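PDB 2OKX: rhamnosidase B from Bacillus sp., which hydrolyses terminal alpha-L-rhamnose residues from rhamnose-containing glycosides as a family 78 glycoside hydrolase, probably with inversion of the anomeric configuration. Local coordinates for residues A113-E116 against L122-T125; S916-F919 against L925-R928; R226-P231 against K385-S390; N602-S607 against F631-A636. One frame throughout, in Å; residues are numbered along the deposited sequence.

Contact 1. Residues A113-E116 against L122-T125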
loop_
_atom_site.group_PDB
_atom_site.type_symbol
_atom_site.label_atom_id
_atom_site.label_comp_id
_atom_site.label_asym_id
_atom_site.label_seq_id
_atom_site.Cartn_x
_atom_site.Cartn_y
_atom_site.Cartn_z
ATOM N N ALA A 113 -1.055 -27.174 -7.746
ATOM C CA ALA A 113 0.104 -27.553 -6.950
ATOM C C ALA A 113 0.589 -28.944 -7.315
ATOM O O ALA A 113 -0.202 -29.822 -7.657
ATOM C CB ALA A 113 -0.241 -27.493 -5.468
ATOM N N GLU A 114 1.896 -29.143 -7.227
ATOM C CA GLU A 114 2.485 -30.429 -7.560
ATOM C C GLU A 114 3.737 -30.682 -6.730
ATOM O O GLU A 114 4.593 -29.805 -6.605
ATOM C CB GLU A 114 2.842 -30.455 -9.046
ATOM C CG GLU A 114 3.266 -31.815 -9.574
ATOM C CD GLU A 114 3.787 -31.738 -10.994
ATOM O OE1 GLU A 114 3.171 -31.023 -11.810
ATOM O OE2 GLU A 114 4.804 -32.396 -11.297
ATOM N N ILE A 115 3.830 -31.878 -6.154
ATOM C CA ILE A 115 4.992 -32.259 -5.363
ATOM C C ILE A 115 5.845 -33.166 -6.236
ATOM O O ILE A 115 5.365 -34.178 -6.747
ATOM C CB ILE A 115 4.591 -33.017 -4.083
ATOM C CG1 ILE A 115 3.791 -32.093 -3.165
ATOM C CG2 ILE A 115 5.837 -33.525 -3.370
ATOM C CD1 ILE A 115 3.377 -32.734 -1.863
ATOM N N GLU A 116 7.107 -32.794 -6.411
ATOM C CA GLU A 116 8.020 -33.560 -7.242
ATOM C C GLU A 116 9.304 -33.896 -6.500
ATOM O O GLU A 116 9.829 -33.082 -5.738
ATOM C CB GLU A 116 8.345 -32.771 -8.514
ATOM C CG GLU A 116 9.342 -33.443 -9.445
ATOM C CD GLU A 116 9.548 -32.670 -10.739
ATOM O OE1 GLU A 116 9.987 -31.501 -10.680
ATOM O OE2 GLU A 116 9.269 -33.233 -11.820
ATOM N N LEU A 122 4.935 -36.856 -6.973
ATOM C CA LEU A 122 4.422 -37.582 -5.815
ATOM C C LEU A 122 2.977 -37.198 -5.523
ATOM O O LEU A 122 2.234 -37.960 -4.908
ATOM C CB LEU A 122 5.284 -37.289 -4.586
ATOM C CG LEU A 122 6.795 -37.464 -4.757
ATOM C CD1 LEU A 122 7.492 -37.077 -3.458
ATOM C CD2 LEU A 122 7.120 -38.902 -5.141
ATOM N N ALA A 123 2.587 -36.008 -5.962
ATOM C CA ALA A 123 1.231 -35.525 -5.749
ATOM C C ALA A 123 0.955 -34.391 -6.721
ATOM O O ALA A 123 1.875 -33.701 -7.162
ATOM C CB ALA A 123 1.066 -35.044 -4.319
ATOM N N ALA A 124 -0.317 -34.206 -7.056
ATOM C CA ALA A 124 -0.709 -33.156 -7.986
ATOM C C ALA A 124 -2.192 -32.854 -7.847
ATOM O O ALA A 124 -3.009 -33.757 -7.665
ATOM C CB ALA A 124 -0.389 -33.580 -9.419
ATOM N N THR A 125 -2.536 -31.574 -7.930
ATOM C CA THR A 125 -3.922 -31.150 -7.811
ATOM C C THR A 125 -4.758 -31.657 -8.986
ATOM O O THR A 125 -4.349 -31.554 -10.144
ATOM C CB THR A 125 -4.023 -29.612 -7.755
ATOM O OG1 THR A 125 -3.297 -29.049 -8.853
ATOM C CG2 THR A 125 -3.450 -29.084 -6.449
#
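Backbone hydrogen bonds knit Ala113-Glu116 to Leu122-Thr125, two arms of a beta hairpin whose short axes run antiparallel at 170°. Ile115 N donates to Ala123 O over 2.9 Å, and Thr125 N reaches Ala113 O at 2.9 Å. Ile115 O receives two donors, Leu122 N at 2.7 Å and, weakly, Ala123 N at 3.4 Å. Two consecutive residues thus face one, which defines a classic beta bulge. Glu114 CA-H points at Ala123 O and Ala124 CA-H at Ala113 O, flanking the non-hydrogen-bonded pair Glu114-Ala124.

One side-chain bond extends the ladder. With chi1 at 51°, the Thr125 hydroxyl sits between its own N and carbonyl carbon, where OG1 accepts from Ala113 N at 3.1 Å, nearly straight at 168°. The same OG1 is hydrogen-bonded to Ser9 O.

Among apolar contacts, Ile115 CB and Ala123 CB stand 4.1 Å apart on their shared face. Beside them Ile115 CG2 meets Leu122 CD1 at 3.9 Å, the two side chains crossing at about a right angle; Phe30 touches all three residues. On the Glu114 face, Glu114 CG passes Ala124 CB, and its carboxylate continues to Asn7 N, Arg4 and Thr121.

Chemically, this hairpin at the sheet edge has one apolar face, packed against Phe30 of strand 22-31, and one carboxylate held by several partners, which probably favours its ionised form.

Contact 2. Residues S916-F919 against L925-R928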
loop_
_atom_site.group_PDB
_atom_site.type_symbol
_atom_site.label_atom_id
_atom_site.label_comp_id
_atom_site.label_asym_id
_atom_site.label_seq_id
_atom_site.Cartn_x
_atom_site.Cartn_y
_atom_site.Cartn_z
ATOM N N SER A 916 34.587 4.801 9.530
ATOM C CA SER A 916 34.399 5.493 10.796
ATOM C C SER A 916 35.375 6.655 10.839
ATOM O O SER A 916 36.502 6.547 10.342
ATOM C CB SER A 916 34.658 4.558 11.979
ATOM O OG SER A 916 36.035 4.243 12.096
ATOM N N TRP A 917 34.938 7.776 11.401
ATOM C CA TRP A 917 35.813 8.924 11.534
ATOM C C TRP A 917 35.406 9.787 12.712
ATOM O O TRP A 917 34.268 9.734 13.173
ATOM C CB TRP A 917 35.863 9.774 10.244
ATOM C CG TRP A 917 34.545 10.140 9.602
ATOM C CD1 TRP A 917 34.031 9.626 8.440
ATOM C CD2 TRP A 917 33.618 11.149 10.033
ATOM N NE1 TRP A 917 32.851 10.257 8.120
ATOM C CE2 TRP A 917 32.574 11.194 9.080
ATOM C CE3 TRP A 917 33.569 12.018 11.132
ATOM C CZ2 TRP A 917 31.491 12.076 9.193
ATOM C CZ3 TRP A 917 32.489 12.894 11.247
ATOM C CH2 TRP A 917 31.466 12.915 10.282
ATOM N N GLU A 918 36.360 10.557 13.216
ATOM C CA GLU A 918 36.102 11.457 14.325
ATOM C C GLU A 918 37.208 12.496 14.373
ATOM O O GLU A 918 38.340 12.220 13.974
ATOM C CB GLU A 918 36.059 10.681 15.641
ATOM C CG GLU A 918 37.404 10.240 16.169
ATOM C CD GLU A 918 37.275 9.443 17.452
ATOM O OE1 GLU A 918 36.849 8.273 17.383
ATOM O OE2 GLU A 918 37.585 9.990 18.531
ATOM N N PHE A 919 36.881 13.700 14.832
ATOM C CA PHE A 919 37.894 14.741 14.947
ATOM C C PHE A 919 38.678 14.476 16.219
ATOM O O PHE A 919 38.095 14.343 17.294
ATOM C CB PHE A 919 37.254 16.132 15.009
ATOM C CG PHE A 919 36.807 16.649 13.678
ATOM C CD1 PHE A 919 35.501 16.460 13.241
ATOM C CD2 PHE A 919 37.707 17.306 12.839
ATOM C CE1 PHE A 919 35.095 16.916 11.988
ATOM C CE2 PHE A 919 37.311 17.764 11.588
ATOM C CZ PHE A 919 36.001 17.568 11.160
ATOM N N LEU A 925 41.189 14.885 11.411
ATOM C CA LEU A 925 40.364 13.685 11.509
ATOM C C LEU A 925 41.162 12.400 11.615
ATOM O O LEU A 925 42.323 12.328 11.210
ATOM C CB LEU A 925 39.478 13.536 10.267
ATOM C CG LEU A 925 38.154 14.254 10.040
ATOM C CD1 LEU A 925 37.665 13.921 8.632
ATOM C CD2 LEU A 925 37.126 13.816 11.072
ATOM N N LYS A 926 40.508 11.384 12.160
ATOM C CA LYS A 926 41.059 10.045 12.247
ATOM C C LYS A 926 39.994 9.314 11.423
ATOM O O LYS A 926 38.797 9.464 11.690
ATOM C CB LYS A 926 41.048 9.529 13.682
ATOM C CG LYS A 926 41.832 8.247 13.862
ATOM C CD LYS A 926 41.228 7.365 14.944
ATOM C CE LYS A 926 41.058 8.100 16.263
ATOM N NZ LYS A 926 40.428 7.220 17.290
ATOM N N LEU A 927 40.413 8.548 10.422
ATOM C CA LEU A 927 39.473 7.846 9.553
ATOM C C LEU A 927 39.894 6.404 9.300
ATOM O O LEU A 927 41.057 6.140 9.003
ATOM C CB LEU A 927 39.367 8.591 8.212
ATOM C CG LEU A 927 38.689 7.908 7.017
ATOM C CD1 LEU A 927 37.201 7.781 7.283
ATOM C CD2 LEU A 927 38.924 8.725 5.746
ATOM N N ARG A 928 38.944 5.479 9.422
ATOM C CA ARG A 928 39.202 4.061 9.188
ATOM C C ARG A 928 38.253 3.582 8.087
ATOM O O ARG A 928 37.059 3.910 8.086
ATOM C CB ARG A 928 38.949 3.259 10.471
ATOM C CG ARG A 928 39.204 1.758 10.348
ATOM C CD ARG A 928 38.647 1.013 11.560
ATOM N NE ARG A 928 38.899 -0.427 11.512
ATOM C CZ ARG A 928 40.064 -0.999 11.806
ATOM N NH1 ARG A 928 41.102 -0.257 12.175
ATOM N NH2 ARG A 928 40.187 -2.317 11.739
#
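The Phe919 ring carries Leu925 CD2 over the centre of one face: the methyl lies 3.6 Å from the ring centroid and only 4° off the normal, a well-formed CH-pi contact. Leu925 CG follows on the same side of the ring, nearest CE2. At the indole of Trp917 the approach differs. Leu927 CD1 lies at the edge, near the ring plane, and 3.8 Å from Trp917 CB, whereas Leu925 CD2 comes to Trp917 CE3 obliquely at 4.0 Å. A chi1 of 48° places the indole CG between the backbone N and carbonyl carbon of Trp917, and the far end of the ring leads away from strand 924-932 toward Pro893 and Pro895; NE1 donates to Leu877 O.

Beside these groups runs a regular antiparallel ladder of the hairpin 912-921/924-932, with the short axes 172° apart. Ser916 and Arg928 form a hydrogen-bonded pair, Ser916 N to Arg928 O at 3.0 Å and Arg928 N to Ser916 O at 2.8 Å. Glu918 and Lys926 form the next, and Trp917 CA-H points at Lys926 O between them.

On the face of Glu918 and Lys926 the two side chains lie alongside each other, pointing the same way. Their ion pair is long, 3.7 Å from Glu918 OE1 to Lys926 NZ.

The hairpin of this C-terminal-domain sheet is therefore two-sided: aromatic rings and leucine methyls pack on one face, the Glu918-Lys926 pair lies on the other, and the main-chain bonds between the strands give the firm polar link, to which the long ion pair probably adds little.

Contact 3. Residues R226-P231 against K385-S390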
loop_
_atom_site.group_PDB
_atom_site.type_symbol
_atom_site.label_atom_id
_atom_site.label_comp_id
_atom_site.label_asym_id
_atom_site.label_seq_id
_atom_site.Cartn_x
_atom_site.Cartn_y
_atom_site.Cartn_z
ATOM N N ARG A 226 -19.698 1.226 -5.114
ATOM C CA ARG A 226 -19.058 1.165 -6.426
ATOM C C ARG A 226 -19.577 -0.029 -7.228
ATOM O O ARG A 226 -20.032 0.124 -8.362
ATOM C CB ARG A 226 -17.534 1.064 -6.264
ATOM C CG ARG A 226 -16.756 0.815 -7.560
ATOM C CD ARG A 226 -15.298 0.502 -7.236
ATOM N NE ARG A 226 -14.545 -0.024 -8.373
ATOM C CZ ARG A 226 -13.994 0.721 -9.327
ATOM N NH1 ARG A 226 -13.328 0.141 -10.321
ATOM N NH2 ARG A 226 -14.099 2.040 -9.289
ATOM N N ASN A 227 -19.511 -1.220 -6.638
ATOM C CA ASN A 227 -19.968 -2.419 -7.325
ATOM C C ASN A 227 -21.500 -2.508 -7.394
ATOM O O ASN A 227 -22.046 -3.183 -8.265
ATOM C CB ASN A 227 -19.390 -3.677 -6.655
ATOM C CG ASN A 227 -17.874 -3.797 -6.820
ATOM O OD1 ASN A 227 -17.252 -3.070 -7.603
ATOM N ND2 ASN A 227 -17.276 -4.731 -6.088
ATOM N N GLN A 228 -22.188 -1.819 -6.487
ATOM C CA GLN A 228 -23.648 -1.829 -6.477
ATOM C C GLN A 228 -24.227 -0.923 -7.568
ATOM O O GLN A 228 -25.184 -1.300 -8.250
ATOM C CB GLN A 228 -24.175 -1.388 -5.104
ATOM C CG GLN A 228 -25.647 -0.946 -5.083
ATOM C CD GLN A 228 -26.632 -2.079 -5.351
ATOM O OE1 GLN A 228 -27.835 -1.844 -5.518
ATOM N NE2 GLN A 228 -26.132 -3.308 -5.389
ATOM N N MET A 229 -23.639 0.261 -7.732
ATOM C CA MET A 229 -24.100 1.225 -8.728
ATOM C C MET A 229 -23.562 0.977 -10.139
ATOM O O MET A 229 -24.199 1.354 -11.122
ATOM C CB MET A 229 -23.740 2.648 -8.287
ATOM C CG MET A 229 -24.350 3.063 -6.959
ATOM S SD MET A 229 -26.157 2.941 -6.927
ATOM C CE MET A 229 -26.626 4.468 -7.737
ATOM N N VAL A 230 -22.390 0.356 -10.238
ATOM C CA VAL A 230 -21.786 0.047 -11.532
ATOM C C VAL A 230 -21.244 -1.375 -11.451
ATOM O O VAL A 230 -20.046 -1.586 -11.270
ATOM C CB VAL A 230 -20.625 1.012 -11.868
ATOM C CG1 VAL A 230 -20.100 0.729 -13.269
ATOM C CG2 VAL A 230 -21.093 2.451 -11.762
ATOM N N PRO A 231 -22.129 -2.373 -11.583
ATOM C CA PRO A 231 -21.792 -3.799 -11.524
ATOM C C PRO A 231 -20.563 -4.255 -12.306
ATOM O O PRO A 231 -19.821 -5.125 -11.851
ATOM C CB PRO A 231 -23.072 -4.467 -12.016
ATOM C CG PRO A 231 -24.124 -3.563 -11.478
ATOM C CD PRO A 231 -23.572 -2.198 -11.831
ATOM N N LYS A 385 -33.773 0.094 -6.947
ATOM C CA LYS A 385 -33.217 -1.252 -7.059
ATOM C C LYS A 385 -32.823 -1.857 -5.710
ATOM O O LYS A 385 -32.464 -1.142 -4.775
ATOM C CB LYS A 385 -31.966 -1.226 -7.939
ATOM C CG LYS A 385 -32.025 -0.285 -9.135
ATOM C CD LYS A 385 -32.847 -0.849 -10.274
ATOM C CE LYS A 385 -32.733 0.046 -11.501
ATOM N NZ LYS A 385 -31.306 0.214 -11.912
ATOM N N PRO A 386 -32.884 -3.191 -5.595
ATOM C CA PRO A 386 -32.505 -3.820 -4.329
ATOM C C PRO A 386 -30.981 -3.776 -4.214
ATOM O O PRO A 386 -30.284 -3.673 -5.225
ATOM C CB PRO A 386 -33.036 -5.240 -4.480
ATOM C CG PRO A 386 -32.868 -5.490 -5.942
ATOM C CD PRO A 386 -33.363 -4.197 -6.558
ATOM N N PHE A 387 -30.472 -3.847 -2.989
ATOM C CA PHE A 387 -29.031 -3.811 -2.750
ATOM C C PHE A 387 -28.473 -5.229 -2.802
ATOM O O PHE A 387 -28.924 -6.092 -2.056
ATOM C CB PHE A 387 -28.755 -3.206 -1.376
ATOM C CG PHE A 387 -27.445 -2.480 -1.286
ATOM C CD1 PHE A 387 -27.412 -1.089 -1.253
ATOM C CD2 PHE A 387 -26.245 -3.182 -1.262
ATOM C CE1 PHE A 387 -26.198 -0.402 -1.198
ATOM C CE2 PHE A 387 -25.024 -2.508 -1.209
ATOM C CZ PHE A 387 -25.001 -1.113 -1.177
ATOM N N GLU A 388 -27.503 -5.477 -3.680
ATOM C CA GLU A 388 -26.921 -6.812 -3.782
ATOM C C GLU A 388 -26.355 -7.227 -2.420
ATOM O O GLU A 388 -25.456 -6.583 -1.886
ATOM C CB GLU A 388 -25.816 -6.851 -4.845
ATOM C CG GLU A 388 -25.304 -8.265 -5.116
ATOM C CD GLU A 388 -24.216 -8.332 -6.177
ATOM O OE1 GLU A 388 -23.734 -9.452 -6.464
ATOM O OE2 GLU A 388 -23.838 -7.276 -6.725
ATOM N N PRO A 389 -26.887 -8.315 -1.840
ATOM C CA PRO A 389 -26.476 -8.852 -0.538
ATOM C C PRO A 389 -24.973 -8.975 -0.278
ATOM O O PRO A 389 -24.499 -8.607 0.792
ATOM C CB PRO A 389 -27.175 -10.206 -0.494
ATOM C CG PRO A 389 -28.448 -9.932 -1.237
ATOM C CD PRO A 389 -27.950 -9.150 -2.432
ATOM N N SER A 390 -24.229 -9.494 -1.249
ATOM C CA SER A 390 -22.791 -9.676 -1.085
ATOM C C SER A 390 -22.006 -8.364 -0.966
ATOM O O SER A 390 -20.835 -8.368 -0.580
ATOM C CB SER A 390 -22.232 -10.514 -2.239
ATOM O OG SER A 390 -22.397 -9.859 -3.484
HETATM O O HOH W 1 -23.674 -5.597 -8.636
#
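Gln228 of helix 225-229 faces the chain at Phe387 and Glu388; the nearest CA atoms, those of Gln228 and Glu388, are still 6.5 Å apart, so side chains must bridge the gap. The helix closes with Val230 N bonded to Arg226 O at 3.0 Å, and Val230 is the first residue to leave helical angles.

Gln228 makes most of the contact. Its CG stands anti to the backbone N, and the bend at chi2, 67°, folds the chain across the Phe387 ring. Gln228 CG lies 4.0 Å from the ring centroid, 13° off the normal, a CH-pi contact over the face. The amide plane continues almost parallel to the ring, 8° from it, in a stacked arrangement. At the CG side of the ring the Gln228 amide also comes close to the backbone of Pro386 and Glu388.

A water forms the second link. It donates to Asn227 O at 2.9 Å and to Glu388 OE2 at a short 2.5 Å, joining a helix carbonyl to the carboxylate at the end of the extended Glu388 side chain.

Within domain D2, this joins the short helix to the segment between strands 384-386 and 392-393 through a flat amide-on-ring stack and a water-mediated bond, so the polar link between Asn227 and Glu388 depends on solvent.

Contact 4. Residues N602-S607 against F631-A636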
loop_
_atom_site.group_PDB
_atom_site.type_symbol
_atom_site.label_atom_id
_atom_site.label_comp_id
_atom_site.label_asym_id
_atom_site.label_seq_id
_atom_site.Cartn_x
_atom_site.Cartn_y
_atom_site.Cartn_z
ATOM N N ASN A 602 11.345 -5.263 -13.628
ATOM C CA ASN A 602 10.865 -6.169 -14.670
ATOM C C ASN A 602 9.341 -6.210 -14.797
ATOM O O ASN A 602 8.816 -6.553 -15.854
ATOM C CB ASN A 602 11.388 -7.592 -14.421
ATOM C CG ASN A 602 12.862 -7.750 -14.765
ATOM O OD1 ASN A 602 13.518 -8.690 -14.314
ATOM N ND2 ASN A 602 13.385 -6.838 -15.575
ATOM N N LEU A 603 8.630 -5.866 -13.727
ATOM C CA LEU A 603 7.166 -5.890 -13.756
ATOM C C LEU A 603 6.544 -4.727 -14.528
ATOM O O LEU A 603 5.455 -4.861 -15.095
ATOM C CB LEU A 603 6.603 -5.895 -12.329
ATOM C CG LEU A 603 6.654 -7.205 -11.535
ATOM C CD1 LEU A 603 6.233 -6.960 -10.084
ATOM C CD2 LEU A 603 5.728 -8.228 -12.188
ATOM N N VAL A 604 7.236 -3.592 -14.562
ATOM C CA VAL A 604 6.711 -2.407 -15.233
ATOM C C VAL A 604 6.398 -2.564 -16.724
ATOM O O VAL A 604 5.327 -2.160 -17.174
ATOM C CB VAL A 604 7.656 -1.198 -15.030
ATOM C CG1 VAL A 604 7.096 0.034 -15.733
ATOM C CG2 VAL A 604 7.816 -0.921 -13.533
ATOM N N PRO A 605 7.321 -3.145 -17.510
ATOM C CA PRO A 605 7.055 -3.313 -18.944
ATOM C C PRO A 605 5.830 -4.180 -19.237
ATOM O O PRO A 605 5.321 -4.193 -20.359
ATOM C CB PRO A 605 8.346 -3.942 -19.464
ATOM C CG PRO A 605 9.387 -3.353 -18.556
ATOM C CD PRO A 605 8.723 -3.480 -17.199
ATOM N N GLY A 606 5.365 -4.905 -18.225
ATOM C CA GLY A 606 4.203 -5.758 -18.397
ATOM C C GLY A 606 2.929 -4.966 -18.646
ATOM O O GLY A 606 1.910 -5.534 -19.039
ATOM N N SER A 607 2.983 -3.657 -18.418
ATOM C CA SER A 607 1.826 -2.792 -18.627
ATOM C C SER A 607 1.840 -2.181 -20.030
ATOM O O SER A 607 1.007 -1.335 -20.353
ATOM C CB SER A 607 1.805 -1.668 -17.588
ATOM O OG SER A 607 2.875 -0.763 -17.796
ATOM N N PHE A 631 9.509 8.000 -15.825
ATOM C CA PHE A 631 10.855 8.541 -15.966
ATOM C C PHE A 631 11.710 8.071 -14.787
ATOM O O PHE A 631 12.905 7.816 -14.945
ATOM C CB PHE A 631 10.838 10.077 -16.011
ATOM C CG PHE A 631 10.015 10.650 -17.139
ATOM C CD1 PHE A 631 9.800 9.924 -18.306
ATOM C CD2 PHE A 631 9.468 11.926 -17.033
ATOM C CE1 PHE A 631 9.044 10.462 -19.356
ATOM C CE2 PHE A 631 8.714 12.472 -18.077
ATOM C CZ PHE A 631 8.503 11.734 -19.240
ATOM N N PHE A 632 11.101 7.957 -13.608
ATOM C CA PHE A 632 11.841 7.506 -12.432
ATOM C C PHE A 632 12.168 6.027 -12.561
ATOM O O PHE A 632 13.158 5.548 -12.000
ATOM C CB PHE A 632 11.051 7.772 -11.143
ATOM C CG PHE A 632 10.872 9.233 -10.834
ATOM C CD1 PHE A 632 11.791 10.174 -11.297
ATOM C CD2 PHE A 632 9.785 9.674 -10.087
ATOM C CE1 PHE A 632 11.625 11.531 -11.024
ATOM C CE2 PHE A 632 9.611 11.025 -9.810
ATOM C CZ PHE A 632 10.535 11.957 -10.281
ATOM N N TRP A 633 11.333 5.305 -13.303
ATOM C CA TRP A 633 11.554 3.883 -13.540
ATOM C C TRP A 633 12.820 3.743 -14.386
ATOM O O TRP A 633 13.651 2.868 -14.144
ATOM C CB TRP A 633 10.371 3.268 -14.296
ATOM C CG TRP A 633 10.641 1.874 -14.809
ATOM C CD1 TRP A 633 10.758 0.734 -14.066
ATOM C CD2 TRP A 633 10.858 1.487 -16.173
ATOM N NE1 TRP A 633 11.036 -0.340 -14.882
ATOM C CE2 TRP A 633 11.103 0.094 -16.179
ATOM C CE3 TRP A 633 10.869 2.181 -17.390
ATOM C CZ2 TRP A 633 11.358 -0.620 -17.359
ATOM C CZ3 TRP A 633 11.122 1.472 -18.567
ATOM C CH2 TRP A 633 11.363 0.085 -18.539
ATOM N N ILE A 634 12.959 4.604 -15.390
ATOM C CA ILE A 634 14.137 4.557 -16.245
ATOM C C ILE A 634 15.361 4.865 -15.386
ATOM O O ILE A 634 16.393 4.205 -15.493
ATOM C CB ILE A 634 14.028 5.575 -17.402
ATOM C CG1 ILE A 634 12.915 5.134 -18.363
ATOM C CG2 ILE A 634 15.361 5.679 -18.140
ATOM C CD1 ILE A 634 12.625 6.122 -19.484
ATOM N N LEU A 635 15.229 5.867 -14.523
ATOM C CA LEU A 635 16.312 6.251 -13.625
ATOM C C LEU A 635 16.681 5.046 -12.764
ATOM O O LEU A 635 17.854 4.692 -12.646
ATOM C CB LEU A 635 15.864 7.395 -12.714
ATOM C CG LEU A 635 16.910 8.408 -12.231
ATOM C CD1 LEU A 635 16.364 9.122 -11.010
ATOM C CD2 LEU A 635 18.224 7.730 -11.901
ATOM N N ALA A 636 15.674 4.412 -12.168
ATOM C CA ALA A 636 15.908 3.252 -11.313
ATOM C C ALA A 636 16.614 2.127 -12.067
ATOM O O ALA A 636 17.463 1.431 -11.502
ATOM C CB ALA A 636 14.589 2.753 -10.730
#
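Trp633 leaves its helix with CG anti to the backbone N (chi1 169°), which carries the indole across to Val604 and Pro605, and chi2 of 71° turns a face of it to the valine. Val604 answers with CG1 anti to its own backbone N, bringing both methyls and CB against the pyrrole part of the indole. Val604 CB is 3.8 Å from the centroid of the five-membered ring, 23° off its normal, a CH-pi contact over the face. The closest approach is Val604 CG2 to Trp633 CD1 at 3.4 Å, while Val604 CG1 lies over the same face, nearer the ring's border than its middle.

Pro605 takes the benzo end. Its CG meets Trp633 CZ2 at 3.6 Å, coming in obliquely, so the two neighbouring residues divide the length of the indole between them.

Both segments belong to the six-hairpin glycosidase domain, the helical barrel of this family. Trp633 sits on helix 627-644, and Val604 and Pro605 lie in the 3-10 segment 604-607, which follows helix 595-603. The contact therefore joins a barrel helix to the segment after another. Val577 of helix 577-590 touches both Val604 and Trp633, and Tyr614 meets the indole edge-to-face.

Polar groups hold the two sides in place. Trp633 NE1 donates to Leu601 O, which fixes the indole against helix 595-603. Val604 O accepts both Ser607 N, at 3.0 Å, and Ser607 OG, at 2.9 Å, tightening the turn that presents the valine; Ser607 OG also bonds to Leu615 N.

How the contacts relate
Along the chain the order is contact 1, contact 3, contact 4, contact 2, each in a different module: N-terminal domain, domain D2, six-hairpin glycosidase domain and C-terminal domain. Contact 1 is hairpin 110-117/120-124 at the edge of its sheet, contact 2 hairpin 912-921/924-932 in another; contact 3 sets helix 225-229 against the chain following strand 384-386, and contact 4 involves helices 595-603 and 627-644. Contacts 3 and 4 come nearest, about 17 Å between nearest atoms. Contacts 2 and 3 lie on opposite sides of the chain's centre, their centres about 67 Å apart. Each contact holds together parts of one module of a single-chain, multidomain enzyme, and none bridges two modules.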